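Local coordinates for protein racemase, putative (Roseobacter denitrificans, PDB 3TCS) that binds magnesium and D-alanine in an enolase-superfamily barrel and is probably a mandelate racemase-like enzyme, perhaps a hydro-lyase, at residues V36-V41 and W311-L316; G51-Y56 and I60-L65; R267-R272 and L291-M296. All coordinates share one frame; numbering follows the deposited sequence.

From the N terminus, after strand 25-32 the chain lays down strand 37-43, half of contact 1, and then its neighbour in the antiparallel sheet, strand 48-52. Contact 2 closes a short loop at once, bringing helix 58-73 back against the end of that strand. Far along the barrel region, contact 3 closes a second local loop between helices 262-270 and 287-300. Only then does 311-316 return to 36-41 and complete contact 1, whose long loop encloses the other two in series. Contacts 1 and 2 adjoin through Gln52 and tie the N-terminal sheet to the barrel and to its own helix; contact 3 lies about 25 Å from either, centre to centre.

Contact 1 (V36-V41 and W311-L316); sequences VGFVRV and WSLVTL
The Phe38 ring meets the isobutyl group of Leu313, the two side chains crossing at about a right angle, at a buried junction between the N-terminal antiparallel sheet of this enolase-superfamily protein and its TIM barrel. CE1 of Phe38 lies 3.9 Å from CD1 of Leu313, and the ring meets that methyl obliquely. With CG beside the backbone N (chi1 -63°), the ring swings nearer the 311-316 segment than its CB would suggest. Val36 adds a looser van der Waals contact, its CG2 being 4.3 Å from CB of Ser312; the same methyl stands over one face of the Phe38 ring, displaced toward its rim.

The barrel side is a loop turning into helix 314-322, and the polar atoms there are held by neighbours. Gln52 of the adjacent strand accepts from Leu313 N through OE1 and bonds Ser312 OG through NE2, so one amide grips the loop from the sheet side. Ser312 OG also hydrogen-bonds Asn310 OD1. As a helix cap, that hydroxyl oxygen further accepts a weak but nearly straight bond from Val314 N, 3.3 Å from OG with an N-H...O angle of 172°.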
loop_
_atom_site.group_PDB
_atom_site.type_symbol
_atom_site.label_atom_id
_atom_site.label_comp_id
_atom_site.label_asym_id
_atom_site.label_seq_id
_atom_site.Cartn_x
_atom_site.Cartn_y
_atom_site.Cartn_z
ATOM N N VAL B 36 -7.400 -4.491 -17.599
ATOM C CA VAL B 36 -6.237 -5.373 -17.616
ATOM C C VAL B 36 -5.133 -4.835 -18.513
ATOM O O VAL B 36 -5.404 -4.164 -19.520
ATOM C CB VAL B 36 -6.634 -6.790 -18.095
ATOM C CG1 VAL B 36 -7.087 -6.735 -19.537
ATOM C CG2 VAL B 36 -5.462 -7.751 -17.937
ATOM N N GLY B 37 -3.891 -5.130 -18.135
ATOM C CA GLY B 37 -2.742 -4.683 -18.901
ATOM C C GLY B 37 -1.670 -5.754 -18.984
ATOM O O GLY B 37 -1.323 -6.380 -17.982
ATOM N N PHE B 38 -1.145 -5.970 -20.183
ATOM C CA PHE B 38 -0.106 -6.971 -20.394
ATOM C C PHE B 38 1.256 -6.309 -20.514
ATOM O O PHE B 38 1.365 -5.151 -20.926
ATOM C CB PHE B 38 -0.422 -7.788 -21.647
ATOM C CG PHE B 38 -1.701 -8.569 -21.543
ATOM C CD1 PHE B 38 -1.787 -9.675 -20.700
ATOM C CD2 PHE B 38 -2.832 -8.171 -22.245
ATOM C CE1 PHE B 38 -2.982 -10.376 -20.554
ATOM C CE2 PHE B 38 -4.041 -8.867 -22.107
ATOM C CZ PHE B 38 -4.113 -9.972 -21.260
ATOM N N VAL B 39 2.294 -7.050 -20.149
ATOM C CA VAL B 39 3.650 -6.530 -20.189
ATOM C C VAL B 39 4.548 -7.381 -21.070
ATOM O O VAL B 39 4.502 -8.604 -21.013
ATOM C CB VAL B 39 4.268 -6.508 -18.772
ATOM C CG1 VAL B 39 5.670 -5.900 -18.816
ATOM C CG2 VAL B 39 3.362 -5.732 -17.820
ATOM N N ARG B 40 5.362 -6.735 -21.894
ATOM C CA ARG B 40 6.298 -7.473 -22.720
ATOM C C ARG B 40 7.687 -6.967 -22.371
ATOM O O ARG B 40 7.924 -5.759 -22.360
ATOM C CB ARG B 40 6.033 -7.255 -24.217
ATOM C CG ARG B 40 7.053 -7.971 -25.101
ATOM C CD ARG B 40 6.670 -7.941 -26.582
ATOM N NE ARG B 40 6.688 -6.589 -27.131
ATOM C CZ ARG B 40 6.253 -6.275 -28.348
ATOM N NH1 ARG B 40 5.769 -7.221 -29.142
ATOM N NH2 ARG B 40 6.297 -5.018 -28.770
ATOM N N VAL B 41 8.597 -7.879 -22.049
ATOM C CA VAL B 41 9.962 -7.480 -21.736
ATOM C C VAL B 41 10.867 -7.981 -22.848
ATOM O O VAL B 41 10.600 -9.020 -23.453
ATOM C CB VAL B 41 10.453 -8.045 -20.382
ATOM C CG1 VAL B 41 9.617 -7.457 -19.240
ATOM C CG2 VAL B 41 10.383 -9.568 -20.381
ATOM N N TRP B 311 -10.609 -14.613 -15.508
ATOM C CA TRP B 311 -9.925 -15.249 -16.613
ATOM C C TRP B 311 -8.870 -14.406 -17.308
ATOM O O TRP B 311 -8.645 -14.543 -18.514
ATOM C CB TRP B 311 -10.934 -15.786 -17.629
ATOM C CG TRP B 311 -11.782 -16.899 -17.077
ATOM C CD1 TRP B 311 -11.666 -17.495 -15.850
ATOM C CD2 TRP B 311 -12.894 -17.527 -17.723
ATOM N NE1 TRP B 311 -12.644 -18.453 -15.692
ATOM C CE2 TRP B 311 -13.411 -18.491 -16.827
ATOM C CE3 TRP B 311 -13.507 -17.365 -18.974
ATOM C CZ2 TRP B 311 -14.515 -19.291 -17.143
ATOM C CZ3 TRP B 311 -14.606 -18.163 -19.287
ATOM C CH2 TRP B 311 -15.098 -19.114 -18.372
ATOM N N SER B 312 -8.248 -13.509 -16.551
ATOM C CA SER B 312 -7.127 -12.756 -17.095
ATOM C C SER B 312 -6.068 -13.846 -16.896
ATOM O O SER B 312 -6.425 -14.999 -16.611
ATOM C CB SER B 312 -6.807 -11.509 -16.249
ATOM O OG SER B 312 -6.286 -11.838 -14.972
ATOM N N LEU B 313 -4.790 -13.524 -17.034
ATOM C CA LEU B 313 -3.763 -14.544 -16.866
ATOM C C LEU B 313 -3.518 -14.979 -15.421
ATOM O O LEU B 313 -2.794 -15.938 -15.182
ATOM C CB LEU B 313 -2.444 -14.070 -17.476
ATOM C CG LEU B 313 -2.400 -14.037 -19.004
ATOM C CD1 LEU B 313 -1.050 -13.528 -19.473
ATOM C CD2 LEU B 313 -2.652 -15.433 -19.532
ATOM N N VAL B 314 -4.115 -14.293 -14.457
ATOM C CA VAL B 314 -3.889 -14.663 -13.062
ATOM C C VAL B 314 -4.179 -16.141 -12.776
ATOM O O VAL B 314 -3.449 -16.791 -12.021
ATOM C CB VAL B 314 -4.707 -13.752 -12.105
ATOM C CG1 VAL B 314 -6.209 -13.981 -12.283
ATOM C CG2 VAL B 314 -4.270 -13.980 -10.669
ATOM N N THR B 315 -5.227 -16.682 -13.392
ATOM C CA THR B 315 -5.575 -18.079 -13.164
ATOM C C THR B 315 -4.525 -19.025 -13.749
ATOM O O THR B 315 -4.167 -20.026 -13.119
ATOM C CB THR B 315 -6.972 -18.395 -13.736
ATOM O OG1 THR B 315 -7.948 -17.577 -13.078
ATOM C CG2 THR B 315 -7.332 -19.858 -13.503
ATOM N N LEU B 316 -4.015 -18.697 -14.935
ATOM C CA LEU B 316 -2.992 -19.517 -15.584
ATOM C C LEU B 316 -1.691 -19.494 -14.786
ATOM O O LEU B 316 -1.038 -20.528 -14.613
ATOM C CB LEU B 316 -2.723 -19.018 -17.008
ATOM C CG LEU B 316 -1.686 -19.790 -17.835
ATOM C CD1 LEU B 316 -2.068 -21.268 -17.913
ATOM C CD2 LEU B 316 -1.599 -19.189 -19.239
#

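Contact 2 (G51-Y56 and I60-L65)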
loop_
_atom_site.group_PDB
_atom_site.type_symbol
_atom_site.label_atom_id
_atom_site.label_comp_id
_atom_site.label_asym_id
_atom_site.label_seq_id
_atom_site.Cartn_x
_atom_site.Cartn_y
_atom_site.Cartn_z
ATOM N N GLY B 51 3.883 -10.959 -19.751
ATOM C CA GLY B 51 3.324 -11.117 -18.425
ATOM C C GLY B 51 2.092 -10.240 -18.320
ATOM O O GLY B 51 1.589 -9.735 -19.324
ATOM N N GLN B 52 1.608 -10.040 -17.103
ATOM C CA GLN B 52 0.424 -9.223 -16.911
ATOM C C GLN B 52 0.438 -8.569 -15.539
ATOM O O GLN B 52 0.858 -9.183 -14.571
ATOM C CB GLN B 52 -0.826 -10.098 -17.034
ATOM C CG GLN B 52 -2.129 -9.335 -16.872
ATOM C CD GLN B 52 -3.295 -10.245 -16.559
ATOM O OE1 GLN B 52 -3.683 -11.088 -17.373
ATOM N NE2 GLN B 52 -3.862 -10.084 -15.367
ATOM N N VAL B 53 -0.005 -7.319 -15.452
ATOM C CA VAL B 53 -0.074 -6.670 -14.147
ATOM C C VAL B 53 -1.419 -7.115 -13.577
ATOM O O VAL B 53 -2.231 -7.708 -14.284
ATOM C CB VAL B 53 -0.049 -5.117 -14.247
ATOM C CG1 VAL B 53 1.257 -4.648 -14.866
ATOM C CG2 VAL B 53 -1.242 -4.620 -15.048
ATOM N N SER B 54 -1.659 -6.852 -12.301
ATOM C CA SER B 54 -2.935 -7.237 -11.712
ATOM C C SER B 54 -4.092 -6.527 -12.412
ATOM O O SER B 54 -3.947 -5.395 -12.860
ATOM C CB SER B 54 -2.969 -6.874 -10.229
ATOM O OG SER B 54 -4.241 -7.176 -9.688
ATOM N N THR B 55 -5.243 -7.189 -12.498
ATOM C CA THR B 55 -6.425 -6.581 -13.109
ATOM C C THR B 55 -6.995 -5.498 -12.178
ATOM O O THR B 55 -6.659 -5.458 -10.988
ATOM C CB THR B 55 -7.528 -7.628 -13.363
ATOM O OG1 THR B 55 -7.699 -8.435 -12.188
ATOM C CG2 THR B 55 -7.164 -8.519 -14.543
ATOM N N TYR B 56 -7.846 -4.635 -12.741
ATOM C CA TYR B 56 -8.521 -3.534 -12.041
ATOM C C TYR B 56 -7.675 -2.272 -11.948
ATOM O O TYR B 56 -6.637 -2.243 -11.288
ATOM C CB TYR B 56 -8.994 -3.986 -10.660
ATOM C CG TYR B 56 -9.934 -5.159 -10.763
ATOM C CD1 TYR B 56 -11.142 -5.044 -11.455
ATOM C CD2 TYR B 56 -9.587 -6.404 -10.240
ATOM C CE1 TYR B 56 -11.977 -6.142 -11.633
ATOM C CE2 TYR B 56 -10.418 -7.514 -10.411
ATOM C CZ TYR B 56 -11.609 -7.374 -11.111
ATOM O OH TYR B 56 -12.432 -8.461 -11.296
ATOM N N ILE B 60 -3.745 2.606 -14.323
ATOM C CA ILE B 60 -2.997 3.309 -13.282
ATOM C C ILE B 60 -1.762 2.483 -12.921
ATOM O O ILE B 60 -0.662 3.014 -12.760
ATOM C CB ILE B 60 -3.857 3.518 -12.016
ATOM C CG1 ILE B 60 -5.048 4.425 -12.356
ATOM C CG2 ILE B 60 -3.006 4.146 -10.897
ATOM C CD1 ILE B 60 -6.037 4.640 -11.210
ATOM N N THR B 61 -1.950 1.174 -12.802
ATOM C CA THR B 61 -0.849 0.280 -12.478
ATOM C C THR B 61 0.257 0.383 -13.530
ATOM O O THR B 61 1.444 0.404 -13.196
ATOM C CB THR B 61 -1.349 -1.173 -12.388
ATOM O OG1 THR B 61 -2.336 -1.269 -11.351
ATOM C CG2 THR B 61 -0.203 -2.124 -12.077
ATOM N N CYS B 62 -0.127 0.461 -14.803
ATOM C CA CYS B 62 0.876 0.556 -15.861
ATOM C C CYS B 62 1.626 1.883 -15.791
ATOM O O CYS B 62 2.813 1.949 -16.102
ATOM C CB CYS B 62 0.228 0.356 -17.232
ATOM S SG CYS B 62 -0.223 -1.383 -17.543
ATOM N N THR B 63 0.935 2.937 -15.373
ATOM C CA THR B 63 1.586 4.233 -15.226
ATOM C C THR B 63 2.622 4.104 -14.109
ATOM O O THR B 63 3.754 4.584 -14.224
ATOM C CB THR B 63 0.560 5.331 -14.866
ATOM O OG1 THR B 63 -0.308 5.548 -15.986
ATOM C CG2 THR B 63 1.273 6.645 -14.513
ATOM N N VAL B 64 2.230 3.440 -13.026
ATOM C CA VAL B 64 3.129 3.232 -11.894
ATOM C C VAL B 64 4.317 2.370 -12.313
ATOM O O VAL B 64 5.454 2.602 -11.890
ATOM C CB VAL B 64 2.382 2.550 -10.712
ATOM C CG1 VAL B 64 3.373 2.082 -9.649
ATOM C CG2 VAL B 64 1.395 3.533 -10.100
ATOM N N LEU B 65 4.060 1.379 -13.159
ATOM C CA LEU B 65 5.127 0.494 -13.613
ATOM C C LEU B 65 6.251 1.266 -14.304
ATOM O O LEU B 65 7.429 1.068 -14.001
ATOM C CB LEU B 65 4.564 -0.570 -14.563
ATOM C CG LEU B 65 5.497 -1.713 -14.995
ATOM C CD1 LEU B 65 4.661 -2.889 -15.490
ATOM C CD2 LEU B 65 6.460 -1.241 -16.082
HETATM O O HOH W 1 -4.161 -3.250 -11.254
#
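The backbone leaves strand 48-52 and runs as an irregular segment past helix 58-73, the two segments coming nearest at Val53 and Thr61, whose CA atoms are 7.2 Å apart. Val53 carries the apolar contact. It meets Thr61 tip to tip, CB of Val53 lying 3.7 Å from CG2 of Thr61. Its CG1 turns to Leu65, one helical turn further on, and comes 3.9 Å from CD1 of that residue; CG2 faces Cys62, 4.2 Å from SG. Three helix residues thus pack on one valine.

This strand-to-helix packing belongs to the alpha+beta N-terminal domain of the mandelate racemase and muconate lactonizing enzyme family, in which helices cover an antiparallel sheet. The loop carries Tyr56 toward the D-alanine site, consistent with the capping part this domain plays in the family. Cys62 and Leu65 also rest on strand 25-32, while Ile60, Thr63 and Val64 pack against the second subunit.

The two branches of Thr61 divide the work. CG2, anti to the backbone N, packs on Val53, whereas OG1, on the other branch (chi1 -61°), reaches a water 2.7 Å away. That water lies 2.7 Å from Ser54 O and 2.7 Å from Tyr56 O, bridging helix and loop. On the strand side, Gln52 NE2 donates to Val53 O at 3.1 Å; Val53 O lies almost in the Gln52 amide plane, while NE2 sits 21° off the plane of the Val53 carbonyl.

Contact 3 (R267-R272 and L291-M296); sequences RMIDMR and LRVVEM
Ile269 reaches from helix 262-270 across to helix 287-300, two successive outer helices of the TIM-barrel domain, and its apolar contacts carry the meeting of these two segments. The tip methyl CD1 sits 3.5 Å from CB of Met296. CG1 lies beside the backbone N (chi1 -67°) and CD1 extends away from CA (chi2 175°), which carries that methyl to the facing helix, where it also approaches Val293 CG1 at 4.4 Å. The branch methyl CG2 instead meets Met296 backbone, 3.8 Å from its O. The Ile269 and Met296 side chains cross at about a right angle, and the extended Met296 chain leads away and packs on Gln266, earlier in Ile269's own helix. An alanine at Ile269 is likely to open a gap beside Met296 CB and Val293 CG1, where the CD1 methyl now packs.

The polar bonds at this end of helix 262-270 centre on the Ile269 carbonyl. Arg272, with positive phi, closes the helix in a Schellman motif, its N bonding Ile269 O at 3.0 Å as one of the motif's backbone bonds. Its NH1 adds a side-chain bond to the same oxygen, 2.8 Å long and from the opposite face of the carbonyl plane. Ile269 therefore plays two separate parts: its carbonyl is gripped by two donors, while its side chain meets 291-296 through apolar packing.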
loop_
_atom_site.group_PDB
_atom_site.type_symbol
_atom_site.label_atom_id
_atom_site.label_comp_id
_atom_site.label_asym_id
_atom_site.label_seq_id
_atom_site.Cartn_x
_atom_site.Cartn_y
_atom_site.Cartn_z
ATOM N N ARG B 267 4.194 -12.477 9.663
ATOM C CA ARG B 267 3.482 -12.390 10.934
ATOM C C ARG B 267 2.256 -13.303 10.942
ATOM O O ARG B 267 2.011 -14.021 11.911
ATOM C CB ARG B 267 3.044 -10.953 11.203
ATOM C CG ARG B 267 2.409 -10.757 12.564
ATOM C CD ARG B 267 1.715 -9.410 12.667
ATOM N NE ARG B 267 1.063 -9.244 13.963
ATOM C CZ ARG B 267 0.071 -8.391 14.198
ATOM N NH1 ARG B 267 -0.395 -7.621 13.222
ATOM N NH2 ARG B 267 -0.459 -8.312 15.412
ATOM N N MET B 268 1.487 -13.267 9.855
ATOM C CA MET B 268 0.277 -14.086 9.730
ATOM C C MET B 268 0.587 -15.576 9.871
ATOM O O MET B 268 -0.112 -16.312 10.576
ATOM C CB MET B 268 -0.381 -13.849 8.364
ATOM C CG MET B 268 -1.724 -14.552 8.185
ATOM S SD MET B 268 -2.186 -14.755 6.443
ATOM C CE MET B 268 -2.069 -13.051 5.855
ATOM N N ILE B 269 1.636 -16.017 9.191
ATOM C CA ILE B 269 2.031 -17.417 9.225
ATOM C C ILE B 269 2.650 -17.811 10.565
ATOM O O ILE B 269 2.317 -18.861 11.120
ATOM C CB ILE B 269 2.988 -17.725 8.047
ATOM C CG1 ILE B 269 2.198 -17.597 6.733
ATOM C CG2 ILE B 269 3.584 -19.125 8.188
ATOM C CD1 ILE B 269 3.024 -17.756 5.466
ATOM N N ASP B 270 3.524 -16.963 11.097
ATOM C CA ASP B 270 4.157 -17.240 12.383
ATOM C C ASP B 270 3.118 -17.420 13.493
ATOM O O ASP B 270 3.264 -18.293 14.353
ATOM C CB ASP B 270 5.100 -16.097 12.790
ATOM C CG ASP B 270 6.359 -16.028 11.936
ATOM O OD1 ASP B 270 6.574 -16.916 11.085
ATOM O OD2 ASP B 270 7.147 -15.075 12.126
ATOM N N MET B 271 2.073 -16.593 13.476
ATOM C CA MET B 271 1.038 -16.663 14.503
ATOM C C MET B 271 -0.049 -17.686 14.186
ATOM O O MET B 271 -0.970 -17.890 14.982
ATOM C CB MET B 271 0.406 -15.279 14.711
ATOM C CG MET B 271 -0.500 -14.814 13.576
ATOM S SD MET B 271 -0.985 -13.070 13.720
ATOM C CE MET B 271 -2.341 -13.174 14.906
ATOM N N ARG B 272 0.069 -18.329 13.028
ATOM C CA ARG B 272 -0.898 -19.328 12.582
ATOM C C ARG B 272 -2.317 -18.755 12.602
ATOM O O ARG B 272 -3.240 -19.373 13.138
ATOM C CB ARG B 272 -0.819 -20.566 13.474
ATOM C CG ARG B 272 0.572 -21.203 13.544
ATOM C CD ARG B 272 0.958 -21.885 12.230
ATOM N NE ARG B 272 2.114 -22.768 12.404
ATOM C CZ ARG B 272 3.385 -22.384 12.361
ATOM N NH1 ARG B 272 3.703 -21.114 12.133
ATOM N NH2 ARG B 272 4.347 -23.274 12.575
ATOM N N LEU B 291 6.620 -17.015 -4.246
ATOM C CA LEU B 291 7.421 -18.165 -3.826
ATOM C C LEU B 291 8.000 -17.958 -2.420
ATOM O O LEU B 291 8.247 -18.922 -1.693
ATOM C CB LEU B 291 8.548 -18.429 -4.827
ATOM C CG LEU B 291 8.084 -18.964 -6.188
ATOM C CD1 LEU B 291 9.280 -19.130 -7.119
ATOM C CD2 LEU B 291 7.368 -20.293 -5.994
ATOM N N ARG B 292 8.221 -16.703 -2.038
ATOM C CA ARG B 292 8.736 -16.424 -0.700
ATOM C C ARG B 292 7.650 -16.765 0.316
ATOM O O ARG B 292 7.938 -17.309 1.379
ATOM C CB ARG B 292 9.136 -14.956 -0.559
ATOM C CG ARG B 292 10.285 -14.549 -1.458
ATOM C CD ARG B 292 10.742 -13.137 -1.154
ATOM N NE ARG B 292 11.424 -12.537 -2.296
ATOM C CZ ARG B 292 11.850 -11.277 -2.333
ATOM N NH1 ARG B 292 11.667 -10.487 -1.283
ATOM N NH2 ARG B 292 12.436 -10.802 -3.427
ATOM N N VAL B 293 6.400 -16.453 -0.018
ATOM C CA VAL B 293 5.289 -16.765 0.872
ATOM C C VAL B 293 5.080 -18.278 0.894
ATOM O O VAL B 293 4.816 -18.859 1.944
ATOM C CB VAL B 293 3.994 -16.055 0.426
ATOM C CG1 VAL B 293 2.806 -16.537 1.262
ATOM C CG2 VAL B 293 4.162 -14.548 0.588
ATOM N N VAL B 294 5.209 -18.911 -0.267
ATOM C CA VAL B 294 5.061 -20.361 -0.365
ATOM C C VAL B 294 6.065 -21.047 0.569
ATOM O O VAL B 294 5.735 -22.029 1.240
ATOM C CB VAL B 294 5.297 -20.845 -1.811
ATOM C CG1 VAL B 294 5.419 -22.361 -1.852
ATOM C CG2 VAL B 294 4.147 -20.387 -2.701
ATOM N N GLU B 295 7.290 -20.528 0.611
ATOM C CA GLU B 295 8.318 -21.105 1.476
ATOM C C GLU B 295 8.000 -20.865 2.961
ATOM O O GLU B 295 8.209 -21.747 3.791
ATOM C CB GLU B 295 9.688 -20.527 1.108
ATOM C CG GLU B 295 10.848 -20.953 2.008
ATOM C CD GLU B 295 10.989 -22.464 2.175
ATOM O OE1 GLU B 295 10.662 -23.227 1.238
ATOM O OE2 GLU B 295 11.452 -22.893 3.257
ATOM N N MET B 296 7.500 -19.677 3.298
ATOM C CA MET B 296 7.134 -19.393 4.689
ATOM C C MET B 296 6.110 -20.433 5.121
ATOM O O MET B 296 6.203 -21.012 6.204
ATOM C CB MET B 296 6.476 -18.022 4.830
ATOM C CG MET B 296 7.353 -16.824 4.565
ATOM S SD MET B 296 6.354 -15.326 4.700
ATOM C CE MET B 296 7.526 -14.095 4.113
#